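Side-chain contact in FACT complex subunit SPT16 (Ashbya gossypii, PDB 6A8M), which is a FACT complex subunit that, like its relatives, probably acts as a histone chaperone reorganizing nucleosomes in transcription, replication and repair: residues A[237-240]-A[241-244]. Numbering follows the deposited sequence.
Sequences PELT and PLCP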
# COMPACT_ATOMS: atom_id res chain seq x y z
N PRO A 237 -14.60 -18.14 -8.54
CA PRO A 237 -14.84 -18.02 -9.98
C PRO A 237 -14.60 -16.62 -10.52
O PRO A 237 -14.24 -16.47 -11.70
CB PRO A 237 -16.30 -18.44 -10.14
CG PRO A 237 -16.89 -18.35 -8.76
CD PRO A 237 -15.77 -18.69 -7.84
N GLU A 238 -14.80 -15.58 -9.71
CA GLU A 238 -14.49 -14.25 -10.20
C GLU A 238 -13.00 -13.97 -10.10
O GLU A 238 -12.46 -13.21 -10.92
CB GLU A 238 -15.24 -13.18 -9.41
CG GLU A 238 -16.72 -13.12 -9.67
CD GLU A 238 -17.24 -11.71 -9.60
OE1 GLU A 238 -16.48 -10.77 -9.93
OE2 GLU A 238 -18.41 -11.53 -9.22
N LEU A 239 -12.32 -14.56 -9.11
CA LEU A 239 -10.97 -14.14 -8.74
C LEU A 239 -9.87 -15.06 -9.25
O LEU A 239 -8.78 -14.57 -9.55
CB LEU A 239 -10.86 -14.03 -7.21
CG LEU A 239 -11.84 -13.08 -6.52
CD1 LEU A 239 -11.46 -12.94 -5.05
CD2 LEU A 239 -11.85 -11.71 -7.18
N THR A 240 -10.11 -16.37 -9.33
CA THR A 240 -9.07 -17.27 -9.82
C THR A 240 -8.61 -16.93 -11.23
O THR A 240 -7.40 -17.00 -11.49
CB THR A 240 -9.54 -18.74 -9.74
OG1 THR A 240 -9.40 -19.25 -8.41
CG2 THR A 240 -8.70 -19.60 -10.67
N PRO A 241 -9.48 -16.54 -12.18
CA PRO A 241 -8.96 -16.16 -13.51
C PRO A 241 -8.12 -14.89 -13.51
O PRO A 241 -7.38 -14.66 -14.47
CB PRO A 241 -10.23 -16.00 -14.35
CG PRO A 241 -11.35 -15.85 -13.38
CD PRO A 241 -10.95 -16.63 -12.18
N LEU A 242 -8.19 -14.07 -12.46
CA LEU A 242 -7.34 -12.90 -12.35
C LEU A 242 -6.00 -13.20 -11.68
O LEU A 242 -5.11 -12.35 -11.72
CB LEU A 242 -8.07 -11.81 -11.57
CG LEU A 242 -9.47 -11.40 -12.07
CD1 LEU A 242 -10.19 -10.49 -11.05
CD2 LEU A 242 -9.42 -10.74 -13.45
N CYS A 243 -5.85 -14.37 -11.07
CA CYS A 243 -4.57 -14.75 -10.49
C CYS A 243 -3.58 -15.10 -11.59
O CYS A 243 -3.97 -15.34 -12.73
CB CYS A 243 -4.75 -15.95 -9.56
SG CYS A 243 -5.72 -15.59 -8.08
N PRO A 244 -2.29 -15.13 -11.27
CA PRO A 244 -1.30 -15.49 -12.29
C PRO A 244 -1.52 -16.89 -12.84
O PRO A 244 -2.23 -17.72 -12.26
CB PRO A 244 0.04 -15.40 -11.53
CG PRO A 244 -0.21 -14.48 -10.44
CD PRO A 244 -1.65 -14.67 -10.03
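L242 N donates to L239 O at 3.0 Å, and C243 N to T240 O at 3.1 Å, two consecutive bonds that each span three residues, the spacing of a 3-10 turn. In both, the donor stands above the plane of the carbonyl, roughly 60° out of it for L242. A weak bond from C243 N also reaches L239 O, so that oxygen receives two amides.

P241 suits this turn because its ring nitrogen has no hydrogen to give: the P237 carbonyl, which would accept an i to i+4 bond in a regular alpha helix, meets carbon instead, with P237 O 3.3 Å from P241 CD. E238 O also meets carbon, CD1 of L242 at 3.5 Å, but for another reason: L242 N is spent on L239 O.

Apolar packing is light. L239 CD2 and L242 CD1 come to 4.4 Å, methyl beside methyl. With CG beside its own backbone N (chi1 -54°), L242 brings CG and CD1 up against the oxygen end of the E238 carbonyl. C243 turns its small side chain back over the turn, CB 3.4 Å from T240 O, which a compact residue can do at a buried position. T240 OG1 bonds to the backbone N of F249.

Within the M24 peptidase-like domain, this turn follows on from helix 236-239 and leads into the loop toward strand 254-256. Its inner side rests on helix 179-208, where L239 meets R190 and both L242 and C243 meet V187; E238 adds salt bridges to R190 and K194 of that helix.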